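Local coordinates for protein branched-chain amino acid aminotransferase (Thermoproteus uzoniensis, PDB 5CE8) that probably transfers amino groups between the branched-chain amino acids leucine, isoleucine or valine and 2-oxoglutarate, using pyridoxal 5'-phosphate as cofactor, at residues Ala144-Trp149 and Glu184-Asn189; Arg150-Ser155 and Thr164-Asn169. All blocks are in the same frame, centred on the assembly; numbering follows the deposited sequence.

Contact 1: residues Ala144-Trp149 and Glu184-Asn189; sequences AAVVSW and EAIMLN
Val146 and Leu188 meet across two neighbouring parallel strands, where CG1 of the valine presses 3.8 Å from Leu188 CG, dropping into the fork of the leucine with the two side chains crossing at about a right angle. Val146 CG1 gets there because it stands anti to its own backbone N (chi1 -178°). On the face shared by Ala144, Val146 and Ile186, the small bump of Ala144 CB sits 3.8 Å from Ile186 CD1. At the ladder's end Val147 straddles two residues: CG1 rests 3.7 Å from Ala185 CB and CG2 3.7 Å from Met187 CG. The parallel ladder runs Ala145 N to Glu184 O, Ile186 N to Ala145 O (2.9 Å) and Val147 N to Ile186 O. There the direct ladder stops and a water takes over, accepting from Leu188 N at 2.8 Å and donating to the carbonyls of Val147 and Trp149. Helix 167-179 packs on Val147, and helix 246-250 on Val146 and Ile186. The two strands, with helix 167-179 between them in sequence, make a beta-alpha-beta unit. Chemically, the side-chain packing between the strands is apolar, held by three ladder bonds and one water; Glu184 is the exception, turning its carboxylate away to Arg178 and Ser198.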
loop_
_atom_site.group_PDB
_atom_site.type_symbol
_atom_site.label_atom_id
_atom_site.label_comp_id
_atom_site.label_asym_id
_atom_site.label_seq_id
_atom_site.Cartn_x
_atom_site.Cartn_y
_atom_site.Cartn_z
ATOM N N ALA A 144 17.038 13.254 -17.055
ATOM C CA ALA A 144 15.863 12.549 -16.654
ATOM C C ALA A 144 15.162 13.122 -15.415
ATOM O O ALA A 144 15.767 13.834 -14.612
ATOM C CB ALA A 144 16.241 11.082 -16.489
ATOM N N ALA A 145 13.844 12.943 -15.356
ATOM C CA ALA A 145 13.017 13.371 -14.281
ATOM C C ALA A 145 12.285 12.178 -13.708
ATOM O O ALA A 145 11.732 11.344 -14.428
ATOM C CB ALA A 145 12.048 14.442 -14.707
ATOM N N VAL A 146 12.285 12.043 -12.390
ATOM C CA VAL A 146 11.356 11.010 -11.800
ATOM C C VAL A 146 9.980 11.610 -11.926
ATOM O O VAL A 146 9.744 12.773 -11.469
ATOM C CB VAL A 146 11.570 10.661 -10.236
ATOM C CG1 VAL A 146 10.589 9.569 -9.862
ATOM C CG2 VAL A 146 13.063 10.232 -9.930
ATOM N N VAL A 147 9.072 10.870 -12.561
ATOM C CA VAL A 147 7.718 11.334 -12.762
ATOM C C VAL A 147 6.681 11.058 -11.689
ATOM O O VAL A 147 6.908 10.274 -10.731
ATOM C CB VAL A 147 7.172 10.913 -14.131
ATOM C CG1 VAL A 147 7.998 11.478 -15.174
ATOM C CG2 VAL A 147 7.107 9.388 -14.324
ATOM N N SER A 148 5.545 11.775 -11.800
ATOM C CA SER A 148 4.464 11.669 -10.794
ATOM C C SER A 148 3.697 10.343 -10.947
ATOM O O SER A 148 3.087 9.947 -10.001
ATOM C CB SER A 148 3.406 12.788 -10.913
ATOM O OG SER A 148 2.804 12.766 -12.257
ATOM N N TRP A 149 3.649 9.792 -12.174
ATOM C CA TRP A 149 3.075 8.534 -12.525
ATOM C C TRP A 149 3.869 7.337 -12.080
ATOM O O TRP A 149 5.000 7.214 -12.374
ATOM C CB TRP A 149 2.922 8.455 -14.082
ATOM C CG TRP A 149 1.956 9.495 -14.580
ATOM C CD1 TRP A 149 2.295 10.674 -15.116
ATOM C CD2 TRP A 149 0.541 9.440 -14.571
ATOM N NE1 TRP A 149 1.193 11.360 -15.417
ATOM C CE2 TRP A 149 0.096 10.646 -15.007
ATOM C CE3 TRP A 149 -0.379 8.550 -14.080
ATOM C CZ2 TRP A 149 -1.302 10.974 -15.082
ATOM C CZ3 TRP A 149 -1.729 8.844 -14.139
ATOM C CH2 TRP A 149 -2.173 10.067 -14.635
ATOM N N GLU A 184 13.756 12.213 -20.879
ATOM C CA GLU A 184 13.103 10.940 -20.573
ATOM C C GLU A 184 12.645 10.913 -19.101
ATOM O O GLU A 184 13.142 11.694 -18.211
ATOM C CB GLU A 184 14.042 9.704 -20.833
ATOM C CG GLU A 184 13.418 8.273 -20.728
ATOM C CD GLU A 184 12.149 8.152 -21.597
ATOM O OE1 GLU A 184 12.336 7.796 -22.769
ATOM O OE2 GLU A 184 11.004 8.596 -21.174
ATOM N N ALA A 185 11.708 9.983 -18.889
ATOM C CA ALA A 185 11.103 9.697 -17.589
ATOM C C ALA A 185 11.762 8.623 -16.858
ATOM O O ALA A 185 12.202 7.705 -17.460
ATOM C CB ALA A 185 9.665 9.320 -17.731
ATOM N N ILE A 186 11.745 8.707 -15.527
ATOM C CA ILE A 186 12.008 7.521 -14.676
ATOM C C ILE A 186 10.756 7.299 -13.899
ATOM O O ILE A 186 10.260 8.205 -13.316
ATOM C CB ILE A 186 13.250 7.695 -13.705
ATOM C CG1 ILE A 186 14.565 7.412 -14.465
ATOM C CG2 ILE A 186 13.283 6.632 -12.601
ATOM C CD1 ILE A 186 15.658 8.256 -14.019
ATOM N N MET A 187 10.351 6.026 -13.723
ATOM C CA MET A 187 9.159 5.712 -13.040
ATOM C C MET A 187 9.483 4.825 -11.848
ATOM O O MET A 187 10.254 3.819 -11.987
ATOM C CB MET A 187 8.200 4.891 -13.962
ATOM C CG MET A 187 7.363 5.768 -14.900
ATOM S SD MET A 187 6.006 4.844 -15.718
ATOM C CE MET A 187 7.080 4.219 -16.861
ATOM N N LEU A 188 8.948 5.216 -10.710
ATOM C CA LEU A 188 8.931 4.418 -9.486
ATOM C C LEU A 188 7.812 3.383 -9.590
ATOM O O LEU A 188 6.785 3.644 -10.198
ATOM C CB LEU A 188 8.693 5.274 -8.305
ATOM C CG LEU A 188 9.672 6.394 -8.053
ATOM C CD1 LEU A 188 9.556 7.040 -6.672
ATOM C CD2 LEU A 188 11.112 5.868 -8.229
ATOM N N ASN A 189 7.996 2.200 -9.011
ATOM C CA ASN A 189 6.888 1.247 -8.825
ATOM C C ASN A 189 5.929 1.622 -7.610
ATOM O O ASN A 189 6.140 2.661 -6.947
ATOM C CB ASN A 189 7.392 -0.183 -8.775
ATOM C CG ASN A 189 8.138 -0.523 -7.475
ATOM O OD1 ASN A 189 8.398 0.367 -6.615
ATOM N ND2 ASN A 189 8.673 -1.739 -7.437
HETATM O O HOH W 1 7.183 7.383 -10.536
#

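Contact 2: residues Arg150-Ser155 and Thr164-Asn169; sequences RRVHTS and TGIYLN. With PLP (pyridoxal-5'-phosphate), chain D.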
loop_
_atom_site.group_PDB
_atom_site.type_symbol
_atom_site.label_atom_id
_atom_site.label_comp_id
_atom_site.label_asym_id
_atom_site.label_seq_id
_atom_site.Cartn_x
_atom_site.Cartn_y
_atom_site.Cartn_z
ATOM N N ARG A 150 3.261 6.434 -11.353
ATOM C CA ARG A 150 3.917 5.208 -11.014
ATOM C C ARG A 150 3.722 4.169 -12.109
ATOM O O ARG A 150 2.703 4.199 -12.778
ATOM C CB ARG A 150 3.354 4.656 -9.708
ATOM C CG ARG A 150 3.459 5.611 -8.541
ATOM C CD ARG A 150 4.942 5.884 -8.184
ATOM N NE ARG A 150 5.168 6.596 -6.913
ATOM C CZ ARG A 150 5.595 7.877 -6.767
ATOM N NH1 ARG A 150 5.820 8.704 -7.796
ATOM N NH2 ARG A 150 5.818 8.361 -5.521
ATOM N N ARG A 151 4.702 3.285 -12.266
ATOM C CA ARG A 151 4.566 2.113 -13.129
ATOM C C ARG A 151 3.333 1.267 -12.788
ATOM O O ARG A 151 3.064 0.945 -11.635
ATOM C CB ARG A 151 5.837 1.250 -13.044
ATOM C CG ARG A 151 5.956 0.029 -13.901
ATOM C CD ARG A 151 6.246 0.182 -15.423
ATOM N NE ARG A 151 6.643 -1.153 -15.893
ATOM C CZ ARG A 151 6.317 -1.754 -17.060
ATOM N NH1 ARG A 151 5.665 -1.124 -18.013
ATOM N NH2 ARG A 151 6.708 -3.020 -17.283
ATOM N N VAL A 152 2.644 0.816 -13.796
ATOM C CA VAL A 152 1.403 0.116 -13.562
ATOM C C VAL A 152 1.869 -1.191 -12.825
ATOM O O VAL A 152 2.965 -1.722 -13.133
ATOM C CB VAL A 152 0.534 -0.066 -14.855
ATOM C CG1 VAL A 152 1.159 -0.813 -15.942
ATOM C CG2 VAL A 152 -0.741 -0.791 -14.529
ATOM N N HIS A 153 1.077 -1.677 -11.885
ATOM C CA HIS A 153 1.452 -2.716 -10.940
ATOM C C HIS A 153 1.010 -4.116 -11.434
ATOM O O HIS A 153 -0.018 -4.249 -12.105
ATOM C CB HIS A 153 0.829 -2.400 -9.589
ATOM C CG HIS A 153 1.425 -3.191 -8.447
ATOM N ND1 HIS A 153 0.823 -4.307 -7.920
ATOM C CD2 HIS A 153 2.593 -3.037 -7.764
ATOM C CE1 HIS A 153 1.591 -4.819 -6.988
ATOM N NE2 HIS A 153 2.662 -4.043 -6.852
ATOM N N THR A 154 1.810 -5.141 -11.124
ATOM C CA THR A 154 1.486 -6.563 -11.508
ATOM C C THR A 154 0.072 -7.074 -11.081
ATOM O O THR A 154 -0.543 -7.915 -11.799
ATOM C CB THR A 154 2.640 -7.542 -11.001
ATOM O OG1 THR A 154 2.416 -8.925 -11.345
ATOM C CG2 THR A 154 2.730 -7.511 -9.412
ATOM N N SER A 155 -0.402 -6.612 -9.893
ATOM C CA SER A 155 -1.753 -6.884 -9.334
ATOM C C SER A 155 -2.886 -6.381 -10.222
ATOM O O SER A 155 -4.040 -6.774 -10.027
ATOM C CB SER A 155 -1.950 -6.217 -7.950
ATOM O OG SER A 155 -2.065 -4.797 -8.058
ATOM N N THR A 164 0.082 -3.976 -25.245
ATOM C CA THR A 164 -0.235 -2.648 -25.852
ATOM C C THR A 164 -0.864 -1.699 -24.882
ATOM O O THR A 164 -0.293 -0.604 -24.587
ATOM C CB THR A 164 -1.089 -2.840 -27.147
ATOM O OG1 THR A 164 -2.203 -3.615 -26.813
ATOM C CG2 THR A 164 -0.298 -3.624 -28.299
ATOM N N GLY A 165 -1.905 -2.198 -24.226
ATOM C CA GLY A 165 -2.705 -1.426 -23.304
ATOM C C GLY A 165 -1.944 -0.855 -22.120
ATOM O O GLY A 165 -2.178 0.240 -21.762
ATOM N N ILE A 166 -0.921 -1.573 -21.646
ATOM C CA ILE A 166 0.031 -1.061 -20.557
ATOM C C ILE A 166 0.684 0.264 -20.896
ATOM O O ILE A 166 0.952 1.039 -19.982
ATOM C CB ILE A 166 1.193 -2.027 -20.275
ATOM C CG1 ILE A 166 0.660 -3.363 -19.840
ATOM C CG2 ILE A 166 2.200 -1.539 -19.241
ATOM C CD1 ILE A 166 1.700 -4.388 -19.856
ATOM N N TYR A 167 0.984 0.530 -22.167
ATOM C CA TYR A 167 1.823 1.729 -22.564
ATOM C C TYR A 167 1.136 3.163 -22.462
ATOM O O TYR A 167 1.798 4.209 -22.668
ATOM C CB TYR A 167 2.596 1.433 -23.887
ATOM C CG TYR A 167 3.618 0.410 -23.592
ATOM C CD1 TYR A 167 3.226 -0.863 -23.421
ATOM C CD2 TYR A 167 4.945 0.734 -23.335
ATOM C CE1 TYR A 167 4.044 -1.797 -22.918
ATOM C CE2 TYR A 167 5.849 -0.281 -22.927
ATOM C CZ TYR A 167 5.337 -1.555 -22.713
ATOM O OH TYR A 167 6.055 -2.667 -22.335
ATOM N N LEU A 168 -0.154 3.213 -22.132
ATOM C CA LEU A 168 -0.796 4.425 -21.750
ATOM C C LEU A 168 -0.118 5.076 -20.502
ATOM O O LEU A 168 0.208 6.309 -20.453
ATOM C CB LEU A 168 -2.322 4.192 -21.567
ATOM C CG LEU A 168 -3.094 5.410 -20.922
ATOM C CD1 LEU A 168 -3.091 6.515 -21.955
ATOM C CD2 LEU A 168 -4.556 5.280 -20.578
ATOM N N ASN A 169 0.224 4.210 -19.580
ATOM C CA ASN A 169 1.089 4.572 -18.402
ATOM C C ASN A 169 2.485 5.116 -18.800
ATOM O O ASN A 169 2.946 6.230 -18.286
ATOM C CB ASN A 169 1.141 3.307 -17.512
ATOM C CG ASN A 169 2.097 3.429 -16.312
ATOM O OD1 ASN A 169 3.131 2.736 -16.224
ATOM N ND2 ASN A 169 1.662 4.149 -15.357
HETATM N N1 PLP D . 11.067 -1.369 -20.624
HETATM C C2 PLP D . 9.818 -1.441 -21.074
HETATM C C2A PLP D . 8.674 -0.923 -20.255
HETATM C C3 PLP D . 9.534 -1.932 -22.415
HETATM O O3 PLP D . 8.230 -1.908 -22.904
HETATM C C4 PLP D . 10.676 -2.406 -23.244
HETATM C C4A PLP D . 10.505 -2.957 -24.645
HETATM C C5 PLP D . 12.020 -2.304 -22.607
HETATM C C6 PLP D . 12.108 -1.767 -21.292
HETATM C C5A PLP D . 13.316 -2.657 -23.279
HETATM O O4P PLP D . 13.323 -3.955 -23.754
HETATM P P PLP D . 14.320 -4.334 -24.915
HETATM O O1P PLP D . 14.052 -3.425 -26.163
HETATM O O2P PLP D . 15.669 -4.322 -24.334
HETATM O O3P PLP D . 13.970 -5.713 -25.400
HETATM O O HOH W 2 5.380 -3.622 -19.678
HETATM O O HOH W 3 4.741 1.343 -18.142
#
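Asn169, in the first turn of the helix of a beta-alpha-beta crossover, grips the loop that leads into that helix. Its ND2 donates to Arg150 O at 2.8 Å, nearly in the plane of its own amide, while OD1 receives Val152 N at 3.1 Å from above the carbonyl plane, a bent bond (136° at the hydrogen). A chi1 of 174° swings the amide away from its backbone N and across to the loop; ND2 also bonds to Met156 O of the third subunit. Beside it, Val152 CG1 packs 3.5 Å from Ile166 CG2, their side chains about perpendicular. Ile166 CG2 also lies obliquely beside the Arg151 guanidinium, over one face of which sits the PLP methyl C2A. Gly218 O takes Arg151 NE, which probably helps hold the guanidinium beside the cofactor. Tyr167, a PLP-binding residue, brings its hydroxyl to PLP O3; the modelled separation is very short and doubtful. Phe43 meets the tyrosine ring edge-to-face. Two waters lie at the guanidinium edge, in plane: one accepts from Arg151 NH2 and is bonded to Tyr167 OH at 2.9 Å, and the other accepts from Arg151 NH1 while donating to Asn169 OD1, 2.9 Å away.

In the fold
From the N terminus, the chain first builds most of the antiparallel sheet (its strand 303-305 comes only near the C terminus) before reaching strand 142-146. It leaves that strand through 147-149 and enters the loop 150-155, which contact 2 closes onto the start of helix 167-179 after only eight intervening residues. The helix then returns the chain to strand 184-188, where contact 1 closes the larger loop, with contact 2 nested inside it. Contact 1 joins two strands of the mixed sheet; contact 2 ties the crossover's entry loop to its helix next to PLP. They touch directly: Leu188 O lies 3.0 Å from Arg151 N, a probable hydrogen bond, and Met187 SD packs against Asn169 OD1.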